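C-domain type II peptide synthetase (Streptomyces globisporus, PDB 4ZNM) belongs to the condensation-domain family of peptide synthetases, apparently as a free-standing type II protein, with a fold of the CoA-dependent acyltransferase clan. Local coordinates at residues A[111-116]-A[143-148]; A[227-232]-A[364-369]; A[292-297]-A[309-314]. One frame throughout, in Å; residues are numbered along the deposited sequence.

Contact 1 (A[111-116]-A[143-148])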
ATOM      1  N   SER A 111      18.030  12.845  17.384  1.00 39.17           N
ATOM      2  CA  SER A 111      16.610  13.184  17.215  1.00 42.72           C
ATOM      3  C   SER A 111      16.419  14.096  15.987  1.00 46.54           C
ATOM      4  O   SER A 111      15.419  14.013  15.270  1.00 43.42           O
ATOM      5  CB  SER A 111      16.028  13.846  18.460  1.00 49.66           C
ATOM      6  OG  SER A 111      16.643  15.086  18.732  1.00 61.96           O
ATOM      7  N   GLU A 112      17.379  14.964  15.727  1.00 44.45           N
ATOM      8  CA  GLU A 112      17.242  15.836  14.580  1.00 40.70           C
ATOM      9  C   GLU A 112      17.396  15.040  13.270  1.00 42.18           C
ATOM     10  O   GLU A 112      16.802  15.412  12.250  1.00 43.70           O
ATOM     11  CB  GLU A 112      18.255  16.971  14.659  1.00 44.54           C
ATOM     12  CG  GLU A 112      18.093  18.034  13.574  1.00 58.21           C
ATOM     13  CD  GLU A 112      16.754  18.759  13.651  1.00 68.11           C
ATOM     14  OE1 GLU A 112      16.135  18.787  14.741  1.00 70.26           O
ATOM     15  OE2 GLU A 112      16.317  19.292  12.609  1.00 74.84           O
ATOM     16  N   ARG A 113      18.162  13.944  13.311  1.00 37.46           N
ATOM     17  CA  ARG A 113      18.330  13.044  12.154  1.00 32.26           C
ATOM     18  C   ARG A 113      17.054  12.283  11.745  1.00 32.33           C
ATOM     19  O   ARG A 113      16.751  12.155  10.552  1.00 27.69           O
ATOM     20  CB  ARG A 113      19.454  12.043  12.436  1.00 29.82           C
ATOM     21  CG  ARG A 113      20.839  12.726  12.407  1.00 31.02           C
ATOM     22  CD  ARG A 113      22.011  11.790  12.439  1.00 29.90           C
ATOM     23  NE  ARG A 113      23.233  12.556  12.742  1.00 27.87           N
ATOM     24  CZ  ARG A 113      24.464  12.124  12.515  1.00 29.74           C
ATOM     25  NH1 ARG A 113      24.665  10.903  12.034  1.00 30.37           N
ATOM     26  NH2 ARG A 113      25.504  12.912  12.770  1.00 35.71           N
ATOM     27  N   VAL A 114      16.318  11.769  12.722  1.00 30.77           N
ATOM     28  CA  VAL A 114      15.093  11.017  12.435  1.00 39.44           C
ATOM     29  C   VAL A 114      14.081  11.966  11.796  1.00 39.68           C
ATOM     30  O   VAL A 114      13.334  11.615  10.876  1.00 31.41           O
ATOM     31  CB  VAL A 114      14.507  10.401  13.692  1.00 49.51           C
ATOM     32  CG1 VAL A 114      13.376   9.445  13.327  1.00 51.84           C
ATOM     33  CG2 VAL A 114      15.585   9.685  14.489  1.00 63.51           C
ATOM     34  N   ARG A 115      14.096  13.180  12.325  1.00 36.64           N
ATOM     35  CA  ARG A 115      13.227  14.251  11.920  1.00 38.17           C
ATOM     36  C   ARG A 115      13.565  14.693  10.510  1.00 34.86           C
ATOM     37  O   ARG A 115      12.673  14.819   9.675  1.00 33.40           O
ATOM     38  CB  ARG A 115      13.373  15.400  12.919  1.00 40.46           C
ATOM     39  CG  ARG A 115      12.570  16.652  12.664  1.00 63.95           C
ATOM     40  CD  ARG A 115      13.027  17.724  13.663  1.00 93.99           C
ATOM     41  NE  ARG A 115      12.404  19.031  13.464  1.00111.48           N
ATOM     42  CZ  ARG A 115      12.824  19.948  12.590  1.00113.45           C
ATOM     43  NH1 ARG A 115      13.870  19.706  11.803  1.00 95.82           N
ATOM     44  NH2 ARG A 115      12.188  21.111  12.496  1.00130.00           N
ATOM     45  N   ARG A 116      14.848  14.922  10.229  1.00 26.05           N
ATOM     46  CA  ARG A 116      15.221  15.398   8.915  1.00 29.35           C
ATOM     47  C   ARG A 116      15.023  14.261   7.915  1.00 28.31           C
ATOM     48  O   ARG A 116      14.659  14.514   6.785  1.00 30.81           O
ATOM     49  CB  ARG A 116      16.646  15.954   8.889  1.00 29.28           C
ATOM     50  CG  ARG A 116      16.716  17.378   9.475  1.00 38.02           C
ATOM     51  CD  ARG A 116      18.116  18.011   9.364  1.00 48.17           C
ATOM     52  NE  ARG A 116      18.284  19.120  10.305  1.00 44.27           N
ATOM     53  CZ  ARG A 116      19.284  19.994  10.289  1.00 50.01           C
ATOM     54  NH1 ARG A 116      20.242  19.922   9.370  1.00 51.78           N
ATOM     55  NH2 ARG A 116      19.327  20.946  11.208  1.00 53.28           N
ATOM     56  N   ARG A 143      22.560  12.485   3.273  1.00 18.68           N
ATOM     57  CA  ARG A 143      23.665  12.043   4.152  1.00 18.90           C
ATOM     58  C   ARG A 143      23.799  12.968   5.312  1.00 19.77           C
ATOM     59  O   ARG A 143      23.827  14.171   5.143  1.00 24.99           O
ATOM     60  CB  ARG A 143      24.962  11.979   3.384  1.00 18.85           C
ATOM     61  CG  ARG A 143      24.865  11.127   2.121  1.00 21.49           C
ATOM     62  CD  ARG A 143      26.230  10.889   1.509  1.00 21.02           C
ATOM     63  NE  ARG A 143      26.984   9.940   2.294  1.00 28.11           N
ATOM     64  CZ  ARG A 143      28.191   9.482   1.971  1.00 28.77           C
ATOM     65  NH1 ARG A 143      28.795   9.878   0.853  1.00 24.89           N
ATOM     66  NH2 ARG A 143      28.798   8.629   2.775  1.00 26.42           N
ATOM     67  N   PHE A 144      23.916  12.411   6.504  1.00 24.03           N
ATOM     68  CA  PHE A 144      24.261  13.210   7.669  1.00 23.73           C
ATOM     69  C   PHE A 144      25.762  13.396   7.831  1.00 23.23           C
ATOM     70  O   PHE A 144      26.242  14.491   8.155  1.00 23.65           O
ATOM     71  CB  PHE A 144      23.690  12.559   8.912  1.00 22.89           C
ATOM     72  CG  PHE A 144      22.194  12.390   8.850  1.00 23.57           C
ATOM     73  CD1 PHE A 144      21.351  13.483   8.971  1.00 25.64           C
ATOM     74  CD2 PHE A 144      21.635  11.140   8.674  1.00 28.80           C
ATOM     75  CE1 PHE A 144      19.968  13.318   8.926  1.00 27.76           C
ATOM     76  CE2 PHE A 144      20.269  10.981   8.639  1.00 32.45           C
ATOM     77  CZ  PHE A 144      19.437  12.073   8.759  1.00 30.48           C
ATOM     78  N   ASP A 145      26.489  12.307   7.663  1.00 24.30           N
ATOM     79  CA  ASP A 145      27.946  12.309   7.813  1.00 24.90           C
ATOM     80  C   ASP A 145      28.431  11.103   7.022  1.00 25.26           C
ATOM     81  O   ASP A 145      27.644  10.511   6.257  1.00 22.57           O
ATOM     82  CB  ASP A 145      28.369  12.297   9.287  1.00 25.11           C
ATOM     83  CG  ASP A 145      27.886  11.063  10.044  1.00 31.82           C
ATOM     84  OD1 ASP A 145      27.813   9.983   9.420  1.00 30.43           O
ATOM     85  OD2 ASP A 145      27.609  11.163  11.270  1.00 37.30           O
ATOM     86  N   GLN A 146      29.707  10.761   7.142  1.00 21.78           N
ATOM     87  CA  GLN A 146      30.317   9.784   6.235  1.00 24.18           C
ATOM     88  C   GLN A 146      29.819   8.360   6.513  1.00 26.96           C
ATOM     89  O   GLN A 146      30.088   7.440   5.735  1.00 27.80           O
ATOM     90  CB  GLN A 146      31.852   9.850   6.330  1.00 36.22           C
ATOM     91  CG  GLN A 146      32.458  11.062   5.622  1.00 33.36           C
ATOM     92  CD  GLN A 146      32.221  11.027   4.110  1.00 40.43           C
ATOM     93  OE1 GLN A 146      32.723  10.154   3.405  1.00 44.50           O
ATOM     94  NE2 GLN A 146      31.420  11.951   3.622  1.00 43.10           N
ATOM     95  N   LYS A 147      29.080   8.168   7.597  1.00 20.22           N
ATOM     96  CA  LYS A 147      28.624   6.810   7.939  1.00 22.51           C
ATOM     97  C   LYS A 147      27.141   6.703   8.321  1.00 23.91           C
ATOM     98  O   LYS A 147      26.670   5.611   8.683  1.00 20.02           O
ATOM     99  CB  LYS A 147      29.486   6.247   9.093  1.00 29.26           C
ATOM    100  CG  LYS A 147      29.472   7.095  10.341  1.00 47.63           C
ATOM    101  CD  LYS A 147      30.406   6.542  11.420  1.00 70.99           C
ATOM    102  CE  LYS A 147      30.434   7.443  12.643  1.00 83.26           C
ATOM    103  NZ  LYS A 147      30.947   8.802  12.324  1.00 83.90           N
ATOM    104  N   ASP A 148      26.400   7.814   8.232  1.00 28.75           N
ATOM    105  CA  ASP A 148      24.949   7.777   8.479  1.00 23.43           C
ATOM    106  C   ASP A 148      24.159   8.520   7.391  1.00 21.53           C
ATOM    107  O   ASP A 148      24.528   9.620   7.015  1.00 23.67           O
ATOM    108  CB  ASP A 148      24.700   8.367   9.857  1.00 24.48           C
ATOM    109  CG  ASP A 148      23.298   8.115  10.385  1.00 30.67           C
ATOM    110  OD1 ASP A 148      22.539   7.287   9.822  1.00 28.38           O
ATOM    111  OD2 ASP A 148      22.975   8.757  11.408  1.00 32.25           O
TER
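R113 of helix 110-125 lays its aliphatic stem over the ring of F144 and carries its charge on to two aspartates of the same turn, D145 and D148. CG lies over the ring face, a CH-pi contact 3.6 Å from the F144 ring centroid, with CB and CD alongside. The chain then runs on extended, opposite in direction to F144, bringing the guanidinium over F144 CB with its plane only 14° from that of the ring. Arginine suits this place because its stem is apolar and its one charge, spread over three nitrogens, serves two acids.

The acids meet that tip differently. D148 OD2 takes NH1 of R113 at 2.8 Å through its anti lone pair, in the guanidinium plane. D145, its carboxylate turned 70° from the guanidinium, is met at OD2 from above the carboxylate plane: R113 NH1 and NH2 come from one face, each 3.1 Å from OD2. Because D145 CG lies between the backbone N and the carbonyl carbon (chi1 61°), OD1 can accept from K147 N at 2.9 Å, an Asx turn that fixes the acid's position. R113 is also held by V108 O at NE and by D107 at NH2, while D148 OD2 also serves R53. The helix is thereby tied to the hairpin between strands 137-143 and 148-156, where F144 rests on L105 and on R53 of strand 47-55.

Contact 2 (A[227-232]-A[364-369]); sequences GLETDI and DNHQIS
L228 and Q367 face each other as an antiparallel hydrogen-bonded pair: L228 N donates to Q367 O at 2.7 Å, nearly straight at 169°, and Q367 N returns a bond to L228 O at 3.0 Å. One residue on, E229 and H366 form a non-hydrogen-bonded pair whose side chains share the other face of the sheet, E229 CB lying 3.9 Å from H366 CE1. G227 suits its place by having no side chain, since a beta carbon there would press on H366 CB. The pairing outlasts the strand, for T230 N reaches N365 O at 2.9 Å.

Strand 227-229 is a short edge strand, added to 366-373 at the margin of a mixed five-stranded sheet. On the face of L228 and Q367, L228 CD1 touches S369 CB at 3.7 Å, and the T230 methyl CG2 crosses the extended Q367 chain, 3.6 Å from Q367 OE1. Threonine fits by facing two ways: its methyl packs while OG1, placed between the backbone N and the carbonyl carbon (chi1 51°), shares a water with T230 O and N365 ND2.

Farther out, R432 NH2 bonds T230 OG1, and D408 and N429 accept from Q367 NE2, fixing the rotation of the amide whose OE1 lies by the T230 methyl. S369 OG is bound to Y276, and L228 and S369 both rest on V410 of strand 410-416.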
ATOM      1  N   GLY A 227     -20.119   3.520   2.101  1.00 31.83           N
ATOM      2  CA  GLY A 227     -19.608   4.845   1.767  1.00 35.56           C
ATOM      3  C   GLY A 227     -19.445   5.763   2.966  1.00 35.44           C
ATOM      4  O   GLY A 227     -20.220   5.702   3.919  1.00 40.34           O
ATOM      5  N   LEU A 228     -18.401   6.590   2.930  1.00 31.18           N
ATOM      6  CA  LEU A 228     -18.214   7.664   3.911  1.00 28.10           C
ATOM      7  C   LEU A 228     -18.712   8.990   3.351  1.00 29.67           C
ATOM      8  O   LEU A 228     -18.350   9.368   2.229  1.00 31.02           O
ATOM      9  CB  LEU A 228     -16.738   7.805   4.279  1.00 28.57           C
ATOM     10  CG  LEU A 228     -16.071   6.584   4.895  1.00 26.69           C
ATOM     11  CD1 LEU A 228     -14.611   6.925   5.139  1.00 28.39           C
ATOM     12  CD2 LEU A 228     -16.791   6.184   6.185  1.00 33.52           C
ATOM     13  N   GLU A 229     -19.510   9.717   4.123  1.00 28.56           N
ATOM     14  CA  GLU A 229     -20.048  10.966   3.618  1.00 36.21           C
ATOM     15  C   GLU A 229     -18.916  11.964   3.560  1.00 30.13           C
ATOM     16  O   GLU A 229     -18.205  12.164   4.554  1.00 26.48           O
ATOM     17  CB  GLU A 229     -21.187  11.496   4.497  1.00 39.81           C
ATOM     18  CG  GLU A 229     -21.886  12.710   3.913  1.00 60.29           C
ATOM     19  CD  GLU A 229     -23.013  13.210   4.799  1.00 73.02           C
ATOM     20  OE1 GLU A 229     -23.135  12.721   5.943  1.00 61.89           O
ATOM     21  OE2 GLU A 229     -23.770  14.094   4.347  1.00 88.51           O
ATOM     22  N   THR A 230     -18.764  12.605   2.405  1.00 31.34           N
ATOM     23  CA  THR A 230     -17.694  13.563   2.215  1.00 29.11           C
ATOM     24  C   THR A 230     -18.110  14.948   2.658  1.00 28.11           C
ATOM     25  O   THR A 230     -19.291  15.244   2.751  1.00 28.54           O
ATOM     26  CB  THR A 230     -17.266  13.617   0.767  1.00 25.20           C
ATOM     27  OG1 THR A 230     -18.414  13.805  -0.074  1.00 28.68           O
ATOM     28  CG2 THR A 230     -16.564  12.319   0.379  1.00 28.20           C
ATOM     29  N   ASP A 231     -17.116  15.789   2.934  1.00 28.43           N
ATOM     30  CA  ASP A 231     -17.351  17.183   3.313  1.00 27.69           C
ATOM     31  C   ASP A 231     -17.612  18.043   2.100  1.00 30.54           C
ATOM     32  O   ASP A 231     -18.317  19.027   2.199  1.00 31.20           O
ATOM     33  CB  ASP A 231     -16.158  17.775   4.061  1.00 32.67           C
ATOM     34  CG  ASP A 231     -15.884  17.084   5.380  1.00 33.40           C
ATOM     35  OD1 ASP A 231     -16.866  16.695   6.040  1.00 36.03           O
ATOM     36  OD2 ASP A 231     -14.680  16.952   5.760  1.00 30.03           O
ATOM     37  N   ILE A 232     -17.015  17.676   0.969  1.00 27.20           N
ATOM     38  CA  ILE A 232     -17.113  18.457  -0.244  1.00 25.34           C
ATOM     39  C   ILE A 232     -17.584  17.508  -1.339  1.00 26.84           C
ATOM     40  O   ILE A 232     -16.982  16.422  -1.540  1.00 24.25           O
ATOM     41  CB  ILE A 232     -15.761  19.124  -0.615  1.00 27.17           C
ATOM     42  CG1 ILE A 232     -15.218  19.970   0.551  1.00 28.13           C
ATOM     43  CG2 ILE A 232     -15.944  19.985  -1.849  1.00 28.23           C
ATOM     44  CD1 ILE A 232     -13.707  20.230   0.479  1.00 31.02           C
ATOM     45  N   ASP A 364     -22.115  11.652  -5.304  1.00 38.82           N
ATOM     46  CA  ASP A 364     -21.717  13.042  -5.240  1.00 39.90           C
ATOM     47  C   ASP A 364     -21.287  13.370  -3.828  1.00 38.57           C
ATOM     48  O   ASP A 364     -20.458  14.232  -3.624  1.00 41.54           O
ATOM     49  CB  ASP A 364     -22.877  13.944  -5.684  1.00 42.43           C
ATOM     50  CG  ASP A 364     -22.424  15.318  -6.083  1.00 38.94           C
ATOM     51  OD1 ASP A 364     -21.478  15.424  -6.899  1.00 44.19           O
ATOM     52  OD2 ASP A 364     -23.010  16.291  -5.582  1.00 67.31           O
ATOM     53  N   ASN A 365     -21.855  12.661  -2.859  1.00 34.02           N
ATOM     54  CA  ASN A 365     -21.662  12.985  -1.462  1.00 36.63           C
ATOM     55  C   ASN A 365     -21.012  11.870  -0.659  1.00 34.60           C
ATOM     56  O   ASN A 365     -20.942  11.962   0.561  1.00 33.16           O
ATOM     57  CB  ASN A 365     -23.004  13.355  -0.843  1.00 48.48           C
ATOM     58  CG  ASN A 365     -23.498  14.711  -1.321  1.00 63.44           C
ATOM     59  OD1 ASN A 365     -24.503  14.803  -2.024  1.00 72.46           O
ATOM     60  ND2 ASN A 365     -22.772  15.774  -0.955  1.00 62.13           N
ATOM     61  N   HIS A 366     -20.562  10.806  -1.316  1.00 33.25           N
ATOM     62  CA  HIS A 366     -19.827   9.760  -0.587  1.00 29.37           C
ATOM     63  C   HIS A 366     -18.596   9.266  -1.341  1.00 32.25           C
ATOM     64  O   HIS A 366     -18.508   9.424  -2.559  1.00 29.24           O
ATOM     65  CB  HIS A 366     -20.724   8.550  -0.274  1.00 33.18           C
ATOM     66  CG  HIS A 366     -21.967   8.905   0.484  1.00 40.47           C
ATOM     67  ND1 HIS A 366     -22.104   8.706   1.842  1.00 35.28           N
ATOM     68  CD2 HIS A 366     -23.124   9.463   0.066  1.00 35.36           C
ATOM     69  CE1 HIS A 366     -23.293   9.126   2.228  1.00 42.10           C
ATOM     70  NE2 HIS A 366     -23.932   9.589   1.170  1.00 42.38           N
ATOM     71  N   GLN A 367     -17.671   8.651  -0.591  1.00 27.49           N
ATOM     72  CA  GLN A 367     -16.602   7.859  -1.163  1.00 26.75           C
ATOM     73  C   GLN A 367     -16.416   6.546  -0.433  1.00 25.67           C
ATOM     74  O   GLN A 367     -16.752   6.396   0.743  1.00 27.50           O
ATOM     75  CB  GLN A 367     -15.280   8.625  -1.122  1.00 28.54           C
ATOM     76  CG  GLN A 367     -15.152   9.764  -2.076  1.00 27.82           C
ATOM     77  CD  GLN A 367     -13.784  10.444  -1.939  1.00 27.81           C
ATOM     78  OE1 GLN A 367     -13.463  10.967  -0.881  1.00 27.67           O
ATOM     79  NE2 GLN A 367     -12.968  10.397  -2.998  1.00 28.06           N
ATOM     80  N   ILE A 368     -15.820   5.592  -1.108  1.00 25.21           N
ATOM     81  CA  ILE A 368     -15.543   4.357  -0.438  1.00 24.33           C
ATOM     82  C   ILE A 368     -14.200   4.444   0.292  1.00 23.77           C
ATOM     83  O   ILE A 368     -13.303   5.193  -0.097  1.00 24.01           O
ATOM     84  CB  ILE A 368     -15.571   3.178  -1.388  1.00 39.99           C
ATOM     85  CG1 ILE A 368     -14.547   3.323  -2.488  1.00 42.26           C
ATOM     86  CG2 ILE A 368     -16.953   3.020  -1.996  1.00 57.79           C
ATOM     87  CD1 ILE A 368     -13.840   2.028  -2.702  1.00 54.77           C
ATOM     88  N   SER A 369     -14.103   3.669   1.360  1.00 23.16           N
ATOM     89  CA  SER A 369     -12.870   3.515   2.089  1.00 23.09           C
ATOM     90  C   SER A 369     -12.373   2.084   2.002  1.00 22.22           C
ATOM     91  O   SER A 369     -13.141   1.128   1.826  1.00 24.76           O
ATOM     92  CB  SER A 369     -13.048   3.922   3.551  1.00 27.52           C
ATOM     93  OG  SER A 369     -13.695   2.889   4.264  1.00 29.08           O
TER
HETATM   94  O   HOH W   1     -20.155  15.976   0.111  1.00 30.14           O

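Contact 3 (A[292-297]-A[309-314])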
ATOM      1  N   PRO A 292     -13.746  -3.054   1.598  1.00 22.98           N
ATOM      2  CA  PRO A 292     -12.690  -3.739   0.867  1.00 23.96           C
ATOM      3  C   PRO A 292     -11.357  -3.626   1.584  1.00 27.40           C
ATOM      4  O   PRO A 292     -11.100  -2.657   2.323  1.00 24.44           O
ATOM      5  CB  PRO A 292     -12.628  -2.984  -0.476  1.00 28.19           C
ATOM      6  CG  PRO A 292     -13.193  -1.655  -0.187  1.00 31.37           C
ATOM      7  CD  PRO A 292     -14.147  -1.796   0.938  1.00 23.98           C
ATOM      8  N   THR A 293     -10.530  -4.638   1.381  1.00 25.77           N
ATOM      9  CA  THR A 293      -9.133  -4.568   1.753  1.00 24.37           C
ATOM     10  C   THR A 293      -8.369  -4.716   0.458  1.00 26.12           C
ATOM     11  O   THR A 293      -8.983  -4.932  -0.590  1.00 24.09           O
ATOM     12  CB  THR A 293      -8.743  -5.690   2.771  1.00 23.83           C
ATOM     13  OG1 THR A 293      -7.466  -5.394   3.358  1.00 26.91           O
ATOM     14  CG2 THR A 293      -8.681  -7.053   2.097  1.00 27.39           C
ATOM     15  N   PHE A 294      -7.043  -4.616   0.526  1.00 24.49           N
ATOM     16  CA  PHE A 294      -6.180  -5.057  -0.572  1.00 28.21           C
ATOM     17  C   PHE A 294      -5.454  -6.286  -0.081  1.00 28.14           C
ATOM     18  O   PHE A 294      -4.766  -6.250   0.954  1.00 27.76           O
ATOM     19  CB  PHE A 294      -5.137  -4.004  -0.989  1.00 22.60           C
ATOM     20  CG  PHE A 294      -5.645  -2.950  -1.899  1.00 25.20           C
ATOM     21  CD1 PHE A 294      -5.862  -3.220  -3.240  1.00 26.52           C
ATOM     22  CD2 PHE A 294      -5.826  -1.659  -1.437  1.00 27.33           C
ATOM     23  CE1 PHE A 294      -6.283  -2.237  -4.100  1.00 27.89           C
ATOM     24  CE2 PHE A 294      -6.264  -0.665  -2.275  1.00 27.42           C
ATOM     25  CZ  PHE A 294      -6.508  -0.946  -3.619  1.00 29.78           C
ATOM     26  N   SER A 295      -5.579  -7.383  -0.811  1.00 22.09           N
ATOM     27  CA  SER A 295      -4.763  -8.534  -0.482  1.00 23.37           C
ATOM     28  C   SER A 295      -3.360  -8.309  -1.051  1.00 22.62           C
ATOM     29  O   SER A 295      -3.169  -7.428  -1.880  1.00 25.93           O
ATOM     30  CB  SER A 295      -5.380  -9.802  -1.046  1.00 26.81           C
ATOM     31  OG  SER A 295      -5.191  -9.810  -2.451  1.00 31.67           O
ATOM     32  N   GLY A 296      -2.395  -9.126  -0.637  1.00 22.76           N
ATOM     33  CA  GLY A 296      -1.046  -9.006  -1.166  1.00 25.99           C
ATOM     34  C   GLY A 296      -0.947  -9.427  -2.637  1.00 25.76           C
ATOM     35  O   GLY A 296      -0.107  -8.910  -3.376  1.00 25.34           O
ATOM     36  N   GLY A 297      -1.772 -10.389  -3.059  1.00 25.96           N
ATOM     37  CA  GLY A 297      -1.818 -10.817  -4.461  1.00 26.61           C
ATOM     38  C   GLY A 297      -0.618 -11.679  -4.869  1.00 29.43           C
ATOM     39  O   GLY A 297      -0.401 -11.942  -6.050  1.00 30.08           O
ATOM     40  N   SER A 309       3.142  -4.455  -9.304  1.00 24.48           N
ATOM     41  CA  SER A 309       2.064  -4.187  -8.357  1.00 22.26           C
ATOM     42  C   SER A 309       1.023  -5.312  -8.435  1.00 23.71           C
ATOM     43  O   SER A 309       0.226  -5.411  -9.372  1.00 21.20           O
ATOM     44  CB  SER A 309       1.464  -2.812  -8.633  1.00 31.04           C
ATOM     45  OG  SER A 309       0.539  -2.490  -7.624  1.00 39.69           O
ATOM     46  N   PHE A 310       1.045  -6.153  -7.408  1.00 21.49           N
ATOM     47  CA  PHE A 310       0.265  -7.383  -7.339  1.00 23.06           C
ATOM     48  C   PHE A 310      -1.014  -7.248  -6.539  1.00 25.68           C
ATOM     49  O   PHE A 310      -1.817  -8.165  -6.519  1.00 24.92           O
ATOM     50  CB  PHE A 310       1.131  -8.493  -6.692  1.00 21.55           C
ATOM     51  CG  PHE A 310       2.188  -9.038  -7.605  1.00 25.14           C
ATOM     52  CD1 PHE A 310       3.257  -8.260  -7.989  1.00 24.49           C
ATOM     53  CD2 PHE A 310       2.125 -10.341  -8.055  1.00 28.29           C
ATOM     54  CE1 PHE A 310       4.239  -8.763  -8.821  1.00 23.41           C
ATOM     55  CE2 PHE A 310       3.099 -10.842  -8.887  1.00 27.74           C
ATOM     56  CZ  PHE A 310       4.152 -10.055  -9.276  1.00 25.65           C
ATOM     57  N   ILE A 311      -1.184  -6.149  -5.810  1.00 21.78           N
ATOM     58  CA  ILE A 311      -2.219  -6.117  -4.789  1.00 19.90           C
ATOM     59  C   ILE A 311      -3.605  -6.210  -5.439  1.00 20.45           C
ATOM     60  O   ILE A 311      -3.786  -5.835  -6.604  1.00 22.66           O
ATOM     61  CB  ILE A 311      -2.102  -4.877  -3.898  1.00 21.10           C
ATOM     62  CG1 ILE A 311      -2.130  -3.595  -4.724  1.00 27.39           C
ATOM     63  CG2 ILE A 311      -0.836  -4.986  -3.020  1.00 24.07           C
ATOM     64  CD1 ILE A 311      -2.057  -2.325  -3.853  1.00 32.58           C
ATOM     65  N   ASN A 312      -4.575  -6.709  -4.683  1.00 24.49           N
ATOM     66  CA  ASN A 312      -5.904  -7.004  -5.248  1.00 22.74           C
ATOM     67  C   ASN A 312      -7.025  -6.547  -4.296  1.00 25.43           C
ATOM     68  O   ASN A 312      -7.052  -6.871  -3.123  1.00 22.84           O
ATOM     69  CB  ASN A 312      -6.006  -8.490  -5.554  1.00 23.52           C
ATOM     70  CG  ASN A 312      -7.330  -8.873  -6.171  1.00 20.95           C
ATOM     71  OD1 ASN A 312      -7.834  -8.203  -7.092  1.00 24.25           O
ATOM     72  ND2 ASN A 312      -7.904  -9.955  -5.667  1.00 23.11           N
ATOM     73  N   PHE A 313      -7.897  -5.712  -4.832  1.00 22.11           N
ATOM     74  CA  PHE A 313      -9.072  -5.179  -4.145  1.00 21.77           C
ATOM     75  C   PHE A 313     -10.003  -6.342  -3.804  1.00 23.46           C
ATOM     76  O   PHE A 313     -10.388  -7.104  -4.687  1.00 25.89           O
ATOM     77  CB  PHE A 313      -9.715  -4.152  -5.097  1.00 28.16           C
ATOM     78  CG  PHE A 313     -10.792  -3.290  -4.512  1.00 24.48           C
ATOM     79  CD1 PHE A 313     -10.493  -2.044  -3.971  1.00 34.48           C
ATOM     80  CD2 PHE A 313     -12.129  -3.694  -4.589  1.00 29.13           C
ATOM     81  CE1 PHE A 313     -11.495  -1.207  -3.502  1.00 29.61           C
ATOM     82  CE2 PHE A 313     -13.138  -2.870  -4.119  1.00 33.61           C
ATOM     83  CZ  PHE A 313     -12.813  -1.617  -3.579  1.00 34.17           C
ATOM     84  N   LEU A 314     -10.309  -6.514  -2.522  1.00 25.06           N
ATOM     85  CA  LEU A 314     -10.943  -7.731  -2.032  1.00 23.28           C
ATOM     86  C   LEU A 314     -12.085  -7.382  -1.062  1.00 24.99           C
ATOM     87  O   LEU A 314     -11.842  -6.917   0.056  1.00 29.25           O
ATOM     88  CB  LEU A 314      -9.914  -8.618  -1.335  1.00 25.98           C
ATOM     89  CG  LEU A 314     -10.440  -9.912  -0.709  1.00 31.05           C
ATOM     90  CD1 LEU A 314     -10.994 -10.842  -1.788  1.00 24.31           C
ATOM     91  CD2 LEU A 314      -9.367 -10.611   0.137  1.00 28.79           C
TER
HETATM   92  O   HOH W   2      -2.646 -10.961  -7.739  1.00 54.28           O
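P292 and F313 pack closely at one end of this antiparallel pairing: CB of the proline sits over the phenylalanine ring, 3.7 Å from the F313 ring centroid, a CH-pi contact. F313 in turn directs its edge to the face of F294, an edge-to-face pair with planes at 78° and centroids 5.9 Å apart. I311 adds its CD1 over an F294 face; its CG1, between the backbone N and the carbonyl carbon (chi1 56°), sends that methyl to the ring.

Four backbone bonds, exchanged in pairs between T293 and L314 and between S295 and N312, join strands 288-295 and 312-319 into a two-stranded antiparallel sheet, and P292 and F313 lie against V370 and I368 of strand 366-373. T293 CG2 and L314 CB lie side by side at 4.0 Å on the other face. There S295 OG and N312 ND2 both bond E344, and the N312 amide also reaches L345 O and F347 N; a short hydroxyl and a two-way amide suit these places.

The far end is looser. At G296 and G297 the strand gives way to a turn, and G297, with a positive phi of 75°, lets CA approach F310 O at 3.4 Å where a beta carbon would clash. Between the two segments the glycine end is joined mainly by backbone contacts and a water near G297 O and F310 O, while the F310 ring finds its partners among other residues, such as R298 in a cation-pi contact.

How the contacts relate
Contact 1 comes first along the chain and closes before the others begin; contact 2 then opens at 227-232 and closes at 364-369, with contact 3 formed in between. Contact 1 joins helix 110-125 to the turn between two strands of the six-stranded sheet, its centre about 41 Å from that of contact 2 and about 35 Å from that of contact 3. Contacts 2 and 3 have centres about 22 Å apart and touch: I368 CD1 meets F313 CZ at 3.9 Å, and strand 366-373 borders strand 288-295 through a P292 to F371 backbone bond. This is consistent with the two-lobed build of condensation domains, contact 1 in the N-terminal lobe, the others in the C-terminal one.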